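Local coordinates for insect group II chitinase (Ostrinia furnacalis, PDB 5Y2A), which probably catalyses the hydrolysis of chitin as a family 18 glycoside hydrolase, here represented by its second catalytic domain, at residues 8-13 with 342-347; 13-18 with 54-59; 34-39 with 75-80. All coordinates share one frame; numbering follows the deposited sequence.

Overall arrangement
All three contacts lie in the family 18 TIM barrel around strand 4-10. Along the chain come 8-13, 13-18, 34-39, 54-59 and 75-80, and 342-347 returns much later to close the barrel. Contacts 1 and 3, centres about 10 Å apart, are joined by the pairing of strands 4-10 and 34-42. Contact 2, centred about 12 Å from the centre of contact 1 and 16 Å from that of contact 3, lies at the C-terminal ends of the barrel strands, on the loop after strand 4-10 and helix 54-59, and shares Ala13 with contact 1. Asp57 joins that helix to Tyr37 of strand 34-42 and to Asn11 after strand 4-10, and Arg16 salt-bridges Asp346 of contact 1.

Contact 1: 8-13 with 342-347; sequences YYTNWA and AWSLDL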
loop_
_atom_site.group_PDB
_atom_site.type_symbol
_atom_site.label_atom_id
_atom_site.label_comp_id
_atom_site.label_asym_id
_atom_site.label_seq_id
_atom_site.Cartn_x
_atom_site.Cartn_y
_atom_site.Cartn_z
ATOM N N TYR A 8 -18.043 9.566 7.534
ATOM C CA TYR A 8 -16.685 9.882 7.112
ATOM C C TYR A 8 -16.666 10.162 5.610
ATOM O O TYR A 8 -17.089 9.324 4.804
ATOM C CB TYR A 8 -15.717 8.760 7.484
ATOM C CG TYR A 8 -15.272 8.867 8.921
ATOM C CD1 TYR A 8 -16.017 8.292 9.935
ATOM C CD2 TYR A 8 -14.127 9.582 9.273
ATOM C CE1 TYR A 8 -15.632 8.400 11.259
ATOM C CE2 TYR A 8 -13.735 9.693 10.603
ATOM C CZ TYR A 8 -14.496 9.098 11.586
ATOM O OH TYR A 8 -14.139 9.202 12.913
ATOM N N TYR A 9 -16.200 11.355 5.256
ATOM C CA TYR A 9 -15.899 11.753 3.890
ATOM C C TYR A 9 -14.387 11.650 3.731
ATOM O O TYR A 9 -13.653 12.096 4.612
ATOM C CB TYR A 9 -16.362 13.193 3.635
ATOM C CG TYR A 9 -15.792 13.792 2.365
ATOM C CD1 TYR A 9 -16.401 13.555 1.145
ATOM C CD2 TYR A 9 -14.619 14.543 2.379
ATOM C CE1 TYR A 9 -15.891 14.077 -0.023
ATOM C CE2 TYR A 9 -14.091 15.063 1.207
ATOM C CZ TYR A 9 -14.735 14.821 0.009
ATOM O OH TYR A 9 -14.236 15.324 -1.168
ATOM N N THR A 10 -13.915 10.993 2.670
ATOM C CA THR A 10 -12.477 10.805 2.462
ATOM C C THR A 10 -12.005 11.617 1.262
ATOM O O THR A 10 -12.546 11.468 0.160
ATOM C CB THR A 10 -12.119 9.326 2.301
ATOM O OG1 THR A 10 -12.666 8.823 1.076
ATOM C CG2 THR A 10 -12.664 8.516 3.471
ATOM N N ASN A 11 -11.028 12.510 1.489
ATOM C CA ASN A 11 -10.565 13.387 0.416
ATOM C C ASN A 11 -9.878 12.611 -0.715
ATOM O O ASN A 11 -9.907 13.057 -1.866
ATOM C CB ASN A 11 -9.706 14.531 0.987
ATOM C CG ASN A 11 -8.383 14.084 1.579
ATOM O OD1 ASN A 11 -8.150 12.911 1.842
ATOM N ND2 ASN A 11 -7.527 15.062 1.867
ATOM N N TRP A 12 -9.240 11.480 -0.419
ATOM C CA TRP A 12 -8.574 10.697 -1.464
ATOM C C TRP A 12 -9.535 9.938 -2.387
ATOM O O TRP A 12 -9.083 9.369 -3.388
ATOM C CB TRP A 12 -7.574 9.729 -0.831
ATOM C CG TRP A 12 -8.168 8.638 0.008
ATOM C CD1 TRP A 12 -8.563 7.397 -0.412
ATOM C CD2 TRP A 12 -8.433 8.688 1.417
ATOM N NE1 TRP A 12 -9.049 6.668 0.652
ATOM C CE2 TRP A 12 -8.984 7.439 1.785
ATOM C CE3 TRP A 12 -8.260 9.668 2.402
ATOM C CZ2 TRP A 12 -9.354 7.140 3.100
ATOM C CZ3 TRP A 12 -8.639 9.375 3.707
ATOM C CH2 TRP A 12 -9.175 8.119 4.045
ATOM N N ALA A 13 -10.842 9.932 -2.111
ATOM C CA ALA A 13 -11.798 9.293 -3.016
ATOM C C ALA A 13 -11.938 10.026 -4.342
ATOM O O ALA A 13 -12.613 9.517 -5.245
ATOM C CB ALA A 13 -13.170 9.166 -2.351
ATOM N N ALA A 342 -20.277 5.720 9.783
ATOM C CA ALA A 342 -20.148 5.107 8.467
ATOM C C ALA A 342 -18.741 5.315 7.919
ATOM O O ALA A 342 -18.316 6.459 7.715
ATOM C CB ALA A 342 -21.173 5.696 7.497
ATOM N N TRP A 343 -18.063 4.214 7.596
ATOM C CA TRP A 343 -16.711 4.199 7.035
ATOM C C TRP A 343 -16.769 3.447 5.700
ATOM O O TRP A 343 -16.644 2.222 5.682
ATOM C CB TRP A 343 -15.739 3.527 8.059
ATOM C CG TRP A 343 -14.266 3.491 7.708
ATOM C CD1 TRP A 343 -13.474 2.380 7.618
ATOM C CD2 TRP A 343 -13.410 4.612 7.450
ATOM N NE1 TRP A 343 -12.184 2.739 7.302
ATOM C CE2 TRP A 343 -12.120 4.103 7.191
ATOM C CE3 TRP A 343 -13.611 5.993 7.402
ATOM C CZ2 TRP A 343 -11.041 4.928 6.888
ATOM C CZ3 TRP A 343 -12.538 6.811 7.099
ATOM C CH2 TRP A 343 -11.271 6.278 6.845
ATOM N N SER A 344 -16.967 4.159 4.581
ATOM C CA SER A 344 -17.066 5.621 4.527
ATOM C C SER A 344 -18.042 5.936 3.393
ATOM O O SER A 344 -18.411 5.029 2.648
ATOM C CB SER A 344 -15.698 6.268 4.277
ATOM O OG SER A 344 -15.186 5.902 3.000
ATOM N N LEU A 345 -18.451 7.205 3.265
ATOM C CA LEU A 345 -19.490 7.589 2.303
ATOM C C LEU A 345 -19.229 7.041 0.904
ATOM O O LEU A 345 -20.154 6.589 0.219
ATOM C CB LEU A 345 -19.592 9.112 2.225
ATOM C CG LEU A 345 -20.165 9.839 3.432
ATOM C CD1 LEU A 345 -20.181 11.338 3.197
ATOM C CD2 LEU A 345 -21.557 9.339 3.643
ATOM N N ASP A 346 -17.980 7.108 0.455
ATOM C CA ASP A 346 -17.620 6.805 -0.924
ATOM C C ASP A 346 -17.576 5.315 -1.233
ATOM O O ASP A 346 -17.406 4.951 -2.404
ATOM C CB ASP A 346 -16.246 7.396 -1.211
ATOM C CG ASP A 346 -15.239 6.994 -0.162
ATOM O OD1 ASP A 346 -15.255 7.576 0.943
ATOM O OD2 ASP A 346 -14.462 6.057 -0.428
ATOM N N LEU A 347 -17.674 4.445 -0.225
ATOM C CA LEU A 347 -17.604 3.010 -0.462
ATOM C C LEU A 347 -18.974 2.355 -0.516
ATOM O O LEU A 347 -19.089 1.236 -1.032
ATOM C CB LEU A 347 -16.746 2.335 0.615
ATOM C CG LEU A 347 -15.340 2.949 0.712
ATOM C CD1 LEU A 347 -14.621 2.468 1.977
ATOM C CD2 LEU A 347 -14.507 2.650 -0.549
HETATM O O HOH W 1 -16.267 10.323 0.989
HETATM O O HOH W 2 -11.996 5.872 0.716
#
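Tyr8 meets Trp343 where the first and last strands of the barrel run side by side. Starting at CB, the tyrosine touches the rim of the indole, Tyr8 CB lying 3.5 Å from Trp343 CE3 and close to the indole plane. One atom farther on, Tyr8 CG is still near CE3, and Tyr8 CD2 then passes to Trp343 CZ3. Tyr8 CD1 lies 3.7 Å from Ala342 O, in plane at the ring edge. The six-membered ring of Trp343 thus turns its edge to the tyrosine face in an offset edge-to-face pair, planes at 89° and centroids 5.4 Å apart. The tip has moved on: the Tyr8 hydroxyl is hydrogen-bonded to Asp121, which belongs to the acidic DGLDLDWEYP signature of family 18. Across the indole, Trp343 CH2 meets CH2 of Trp12 at a distance of 4.0 Å.

The backbones pair in parallel, Tyr8 N donating to Ala342 O at 3.1 Å and Leu345 N to Tyr8 O at 3.0 Å. This closes the (beta/alpha)8 barrel, and the cis peptide between Trp343 and Ser344 is a feature of family 18 chitinases. In relatives the equivalent tryptophan floors the sugar-binding cleft; here its other neighbours include Tyr195, stacked on it.

Asp346 gathers the polar side of the contact. Asp346 OD1 accepts from Thr10 OG1 at 2.9 Å and from Ser344 OG at 2.7 Å, the two hydroxyls arriving from opposite faces of the carboxylate and well out of its plane. Thr10 reaches it because OG1 is turned between the backbone N and the carbonyl carbon (chi1 68°). A water that accepts from Thr10 N donates to the same oxygen, and a second water bridges Thr10 OG1 and Asp346 OD2. That OD2 also forms a salt bridge with Arg16.

Contact 2: 13-18 with 54-59; sequences AWYRPD and IWLDVE
Leu56 fits against Trp14 and Tyr15 with its two methyls divided between different tasks. Leu56 CD2 lies over one face of the Trp14 indole, 4.1 Å from the centroid of the five-membered ring and 17° off the normal, a CH-pi contact. Leu56 CD1 reaches back to the root of the same side chain, 3.7 Å from Trp14 CB, and also meets Tyr15 CE2 at 3.8 Å. Beyond the leucine, the six-membered ring of Trp55 directs its edge toward the Trp14 face, offset, with planes at 63°; Trp55 CZ3 is 3.8 Å from Trp14 CH2. Both indoles extend with CG opposite the backbone N (chi1 -171° in Trp14), which sends them out from their backbones to meet.

Tyr15 OH lies against Leu56 CG at 3.5 Å and Trp55 CE3 at 3.8 Å, and is fixed by a hydrogen bond to Asp53. The other oxygen of that aspartate accepts from Leu56 N, so one residue positions both partners. An inverse gamma turn centred on Tyr15, closed by a weak bond from Arg16 N to Trp14 O, follows directly on Trp14. In the assembly, Trp55 of the second subunit packs on Trp14 and Tyr15 as well.

This aromatic cluster joins the loop after the first strand to helix 54-59 at the C-terminal ends of the TIM-barrel strands, the side on which active sites of this fold lie.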
loop_
_atom_site.group_PDB
_atom_site.type_symbol
_atom_site.label_atom_id
_atom_site.label_comp_id
_atom_site.label_asym_id
_atom_site.label_seq_id
_atom_site.Cartn_x
_atom_site.Cartn_y
_atom_site.Cartn_z
ATOM N N ALA A 13 -10.842 9.932 -2.111
ATOM C CA ALA A 13 -11.798 9.293 -3.016
ATOM C C ALA A 13 -11.938 10.026 -4.342
ATOM O O ALA A 13 -12.613 9.517 -5.245
ATOM C CB ALA A 13 -13.170 9.166 -2.351
ATOM N N TRP A 14 -11.412 11.246 -4.441
ATOM C CA TRP A 14 -11.385 11.958 -5.712
ATOM C C TRP A 14 -10.436 11.293 -6.708
ATOM O O TRP A 14 -10.664 11.357 -7.923
ATOM C CB TRP A 14 -10.984 13.412 -5.454
ATOM C CG TRP A 14 -11.119 14.319 -6.635
ATOM C CD1 TRP A 14 -12.223 15.037 -6.998
ATOM C CD2 TRP A 14 -10.104 14.631 -7.595
ATOM N NE1 TRP A 14 -11.960 15.765 -8.132
ATOM C CE2 TRP A 14 -10.666 15.534 -8.519
ATOM C CE3 TRP A 14 -8.777 14.228 -7.767
ATOM C CZ2 TRP A 14 -9.946 16.039 -9.602
ATOM C CZ3 TRP A 14 -8.063 14.731 -8.840
ATOM C CH2 TRP A 14 -8.649 15.627 -9.742
ATOM N N TYR A 15 -9.374 10.653 -6.214
ATOM C CA TYR A 15 -8.336 10.052 -7.059
ATOM C C TYR A 15 -8.722 8.624 -7.442
ATOM O O TYR A 15 -8.011 7.658 -7.180
ATOM C CB TYR A 15 -6.990 10.076 -6.339
ATOM C CG TYR A 15 -6.518 11.452 -5.924
ATOM C CD1 TYR A 15 -6.031 12.347 -6.861
ATOM C CD2 TYR A 15 -6.514 11.839 -4.592
ATOM C CE1 TYR A 15 -5.588 13.597 -6.500
ATOM C CE2 TYR A 15 -6.063 13.097 -4.215
ATOM C CZ TYR A 15 -5.604 13.971 -5.183
ATOM O OH TYR A 15 -5.150 15.222 -4.847
ATOM N N ARG A 16 -9.889 8.503 -8.053
ATOM C CA ARG A 16 -10.500 7.215 -8.327
ATOM C C ARG A 16 -11.094 7.229 -9.722
ATOM O O ARG A 16 -11.550 8.282 -10.186
ATOM C CB ARG A 16 -11.608 6.908 -7.311
ATOM C CG ARG A 16 -11.467 5.585 -6.623
ATOM C CD ARG A 16 -12.334 5.528 -5.389
ATOM N NE ARG A 16 -11.517 5.534 -4.185
ATOM C CZ ARG A 16 -12.004 5.461 -2.955
ATOM N NH1 ARG A 16 -13.313 5.365 -2.768
ATOM N NH2 ARG A 16 -11.183 5.479 -1.914
ATOM N N PRO A 17 -11.148 6.075 -10.398
ATOM C CA PRO A 17 -11.721 6.057 -11.749
ATOM C C PRO A 17 -13.151 6.568 -11.683
ATOM O O PRO A 17 -13.836 6.414 -10.669
ATOM C CB PRO A 17 -11.661 4.576 -12.147
ATOM C CG PRO A 17 -10.552 4.002 -11.308
ATOM C CD PRO A 17 -10.569 4.771 -10.017
ATOM N N ASP A 18 -13.587 7.196 -12.779
ATOM C CA ASP A 18 -14.809 8.004 -12.765
ATOM C C ASP A 18 -15.985 7.339 -12.062
ATOM O O ASP A 18 -16.723 8.006 -11.330
ATOM C CB ASP A 18 -15.205 8.404 -14.185
ATOM C CG ASP A 18 -14.326 9.506 -14.744
ATOM O OD1 ASP A 18 -13.692 10.224 -13.937
ATOM O OD2 ASP A 18 -14.280 9.666 -15.983
ATOM N N ILE A 54 -2.858 19.725 -0.064
ATOM C CA ILE A 54 -3.105 21.156 -0.252
ATOM C C ILE A 54 -3.865 21.391 -1.549
ATOM O O ILE A 54 -4.789 22.214 -1.613
ATOM C CB ILE A 54 -1.775 21.935 -0.224
ATOM C CG1 ILE A 54 -1.145 21.896 1.165
ATOM C CG2 ILE A 54 -1.981 23.374 -0.683
ATOM C CD1 ILE A 54 -1.910 22.700 2.187
ATOM N N TRP A 55 -3.524 20.636 -2.590
ATOM C CA TRP A 55 -4.112 20.879 -3.899
ATOM C C TRP A 55 -5.622 20.641 -3.884
ATOM O O TRP A 55 -6.385 21.443 -4.431
ATOM C CB TRP A 55 -3.429 20.001 -4.952
ATOM C CG TRP A 55 -3.903 20.320 -6.318
ATOM C CD1 TRP A 55 -3.511 21.373 -7.095
ATOM C CD2 TRP A 55 -4.898 19.620 -7.062
ATOM N NE1 TRP A 55 -4.187 21.356 -8.287
ATOM C CE2 TRP A 55 -5.048 20.291 -8.291
ATOM C CE3 TRP A 55 -5.672 18.484 -6.813
ATOM C CZ2 TRP A 55 -5.938 19.864 -9.266
ATOM C CZ3 TRP A 55 -6.560 18.067 -7.781
ATOM C CH2 TRP A 55 -6.683 18.753 -8.995
ATOM N N LEU A 56 -6.074 19.542 -3.268
ATOM C CA LEU A 56 -7.513 19.301 -3.159
ATOM C C LEU A 56 -8.145 20.113 -2.036
ATOM O O LEU A 56 -9.155 20.797 -2.247
ATOM C CB LEU A 56 -7.806 17.820 -2.918
ATOM C CG LEU A 56 -8.115 16.871 -4.072
ATOM C CD1 LEU A 56 -8.758 15.622 -3.495
ATOM C CD2 LEU A 56 -9.002 17.517 -5.124
ATOM N N ASP A 57 -7.588 20.009 -0.826
ATOM C CA ASP A 57 -8.258 20.542 0.358
ATOM C C ASP A 57 -8.365 22.060 0.302
ATOM O O ASP A 57 -9.371 22.636 0.732
ATOM C CB ASP A 57 -7.504 20.134 1.626
ATOM C CG ASP A 57 -7.410 18.638 1.806
ATOM O OD1 ASP A 57 -8.237 17.900 1.226
ATOM O OD2 ASP A 57 -6.516 18.209 2.566
ATOM N N VAL A 58 -7.327 22.720 -0.202
ATOM C CA VAL A 58 -7.184 24.169 -0.107
ATOM C C VAL A 58 -7.288 24.822 -1.479
ATOM O O VAL A 58 -8.191 25.625 -1.726
ATOM C CB VAL A 58 -5.863 24.547 0.598
ATOM C CG1 VAL A 58 -5.668 26.058 0.593
ATOM C CG2 VAL A 58 -5.857 24.010 2.018
ATOM N N GLU A 59 -6.387 24.464 -2.399
ATOM C CA GLU A 59 -6.387 25.069 -3.729
ATOM C C GLU A 59 -7.729 24.883 -4.423
ATOM O O GLU A 59 -8.292 25.832 -4.982
ATOM C CB GLU A 59 -5.263 24.465 -4.575
ATOM C CG GLU A 59 -3.868 24.904 -4.184
ATOM C CD GLU A 59 -3.776 26.392 -3.930
ATOM O OE1 GLU A 59 -4.093 27.172 -4.856
ATOM O OE2 GLU A 59 -3.384 26.780 -2.809
#

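Contact 3: 34-39 with 75-80; sequences HIIYAF and KVLLGL
Ile36 and Leu77 form the apolar centre of two parallel strands, their side chains on the same face of the sheet. The branch that makes the contact is the longer one: Ile36 CD1 lies 3.6 Å from Leu77 CB, brought there by a bend at chi2 (-54°). The other branch, Ile36 CG2, packs 3.7 Å from Gly79 CA, where the lack of a side chain lets the methyl come close to the backbone. Tyr8, Leu162 and Ser164 of other strands also face this group, which marks it as the inside of the barrel.

On the reverse face Ile35 sits beside Val76, and Tyr37 beside Leu78, where Leu78 CD1 approaches Tyr37 CD1 to 4.2 Å. From helix 62-67, Phe62 and Val66 meet Tyr37, and Val66 and Thr67 meet Val76, in the manner of a TIM barrel, whose strands alternate side chains between an inner core and outer helices. The neighbouring strand axes make an angle of 28° here, a consequence of the barrel's twist.

Four backbone hydrogen bonds zip the strands together. Ile35 N donates to Lys75 O, Leu77 N to Ile35 O, and Tyr37 N to Leu77 O, each at 2.8 Å; the fourth, Gly79 N to Tyr37 O, comes from above the carbonyl plane. Just past it, a cis peptide joins Ala38 to Phe39, whose ring turns its edge to the Gly79 backbone. The Tyr37 hydroxyl is hydrogen-bonded to Asp57. At the polar end, His34 CD2 lies 3.5 Å from Lys75 CB, the lysine chain turning at chi2 (-73°) to carry its end clear of the histidine.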
loop_
_atom_site.group_PDB
_atom_site.type_symbol
_atom_site.label_atom_id
_atom_site.label_comp_id
_atom_site.label_asym_id
_atom_site.label_seq_id
_atom_site.Cartn_x
_atom_site.Cartn_y
_atom_site.Cartn_z
ATOM N N HIS A 34 -23.546 14.426 11.284
ATOM C CA HIS A 34 -22.192 14.932 11.416
ATOM C C HIS A 34 -21.361 14.360 10.278
ATOM O O HIS A 34 -21.524 13.193 9.916
ATOM C CB HIS A 34 -21.577 14.544 12.772
ATOM C CG HIS A 34 -22.379 14.999 13.955
ATOM N ND1 HIS A 34 -23.578 14.418 14.309
ATOM C CD2 HIS A 34 -22.156 15.983 14.858
ATOM C CE1 HIS A 34 -24.061 15.028 15.378
ATOM N NE2 HIS A 34 -23.215 15.978 15.734
ATOM N N ILE A 35 -20.503 15.193 9.692
ATOM C CA ILE A 35 -19.572 14.773 8.649
ATOM C C ILE A 35 -18.160 14.986 9.176
ATOM O O ILE A 35 -17.860 16.044 9.740
ATOM C CB ILE A 35 -19.789 15.554 7.339
ATOM C CG1 ILE A 35 -21.189 15.291 6.794
ATOM C CG2 ILE A 35 -18.724 15.189 6.293
ATOM C CD1 ILE A 35 -21.538 16.152 5.601
ATOM N N ILE A 36 -17.298 13.988 8.997
ATOM C CA ILE A 36 -15.890 14.084 9.363
ATOM C C ILE A 36 -15.086 14.120 8.071
ATOM O O ILE A 36 -15.200 13.212 7.236
ATOM C CB ILE A 36 -15.436 12.902 10.234
ATOM C CG1 ILE A 36 -16.337 12.721 11.463
ATOM C CG2 ILE A 36 -13.987 13.114 10.670
ATOM C CD1 ILE A 36 -16.510 13.947 12.307
ATOM N N TYR A 37 -14.262 15.159 7.913
ATOM C CA TYR A 37 -13.395 15.309 6.744
ATOM C C TYR A 37 -12.097 14.558 7.015
ATOM O O TYR A 37 -11.238 15.031 7.763
ATOM C CB TYR A 37 -13.145 16.788 6.455
ATOM C CG TYR A 37 -12.530 17.069 5.097
ATOM C CD1 TYR A 37 -11.215 16.710 4.817
ATOM C CD2 TYR A 37 -13.260 17.712 4.102
ATOM C CE1 TYR A 37 -10.648 16.962 3.570
ATOM C CE2 TYR A 37 -12.702 17.973 2.858
ATOM C CZ TYR A 37 -11.393 17.597 2.602
ATOM O OH TYR A 37 -10.824 17.841 1.372
ATOM N N ALA A 38 -11.936 13.393 6.385
ATOM C CA ALA A 38 -10.753 12.554 6.549
ATOM C C ALA A 38 -9.845 12.705 5.333
ATOM O O ALA A 38 -10.321 12.609 4.196
ATOM C CB ALA A 38 -11.150 11.083 6.717
ATOM N N PHE A 39 -8.552 12.975 5.554
ATOM C CA PHE A 39 -7.927 13.253 6.851
ATOM C C PHE A 39 -6.986 14.447 6.725
ATOM O O PHE A 39 -6.337 14.629 5.683
ATOM C CB PHE A 39 -7.068 12.078 7.354
ATOM C CG PHE A 39 -7.837 10.907 7.887
ATOM C CD1 PHE A 39 -8.564 11.007 9.061
ATOM C CD2 PHE A 39 -7.779 9.681 7.240
ATOM C CE1 PHE A 39 -9.253 9.914 9.564
ATOM C CE2 PHE A 39 -8.461 8.582 7.735
ATOM C CZ PHE A 39 -9.200 8.702 8.899
ATOM N N LYS A 75 -23.227 19.083 11.208
ATOM C CA LYS A 75 -21.983 19.550 11.796
ATOM C C LYS A 75 -20.836 18.933 11.009
ATOM O O LYS A 75 -20.879 17.747 10.673
ATOM C CB LYS A 75 -21.903 19.146 13.268
ATOM C CG LYS A 75 -22.958 19.817 14.149
ATOM C CD LYS A 75 -22.602 21.281 14.345
ATOM C CE LYS A 75 -23.634 22.008 15.171
ATOM N NZ LYS A 75 -23.138 23.370 15.531
ATOM N N VAL A 76 -19.822 19.741 10.694
ATOM C CA VAL A 76 -18.695 19.296 9.872
ATOM C C VAL A 76 -17.406 19.468 10.666
ATOM O O VAL A 76 -17.026 20.595 11.018
ATOM C CB VAL A 76 -18.628 20.051 8.534
ATOM C CG1 VAL A 76 -17.482 19.517 7.671
ATOM C CG2 VAL A 76 -19.954 19.919 7.793
ATOM N N LEU A 77 -16.734 18.352 10.946
ATOM C CA LEU A 77 -15.490 18.331 11.699
ATOM C C LEU A 77 -14.347 17.879 10.800
ATOM O O LEU A 77 -14.543 17.180 9.803
ATOM C CB LEU A 77 -15.577 17.393 12.912
ATOM C CG LEU A 77 -16.463 17.778 14.101
ATOM C CD1 LEU A 77 -17.933 17.645 13.749
ATOM C CD2 LEU A 77 -16.120 16.913 15.299
ATOM N N LEU A 78 -13.137 18.271 11.182
ATOM C CA LEU A 78 -11.934 17.816 10.503
ATOM C C LEU A 78 -11.400 16.588 11.227
ATOM O O LEU A 78 -11.271 16.593 12.454
ATOM C CB LEU A 78 -10.875 18.922 10.482
ATOM C CG LEU A 78 -9.523 18.522 9.892
ATOM C CD1 LEU A 78 -9.685 18.184 8.418
ATOM C CD2 LEU A 78 -8.506 19.644 10.090
ATOM N N GLY A 79 -11.115 15.528 10.473
ATOM C CA GLY A 79 -10.502 14.343 11.045
ATOM C C GLY A 79 -8.990 14.426 10.947
ATOM O O GLY A 79 -8.447 14.768 9.896
ATOM N N LEU A 80 -8.316 14.131 12.055
ATOM C CA LEU A 80 -6.861 14.183 12.134
ATOM C C LEU A 80 -6.310 12.783 12.344
ATOM O O LEU A 80 -6.743 12.075 13.258
ATOM C CB LEU A 80 -6.394 15.092 13.273
ATOM C CG LEU A 80 -4.894 15.074 13.592
ATOM C CD1 LEU A 80 -4.085 15.697 12.459
ATOM C CD2 LEU A 80 -4.596 15.785 14.913
#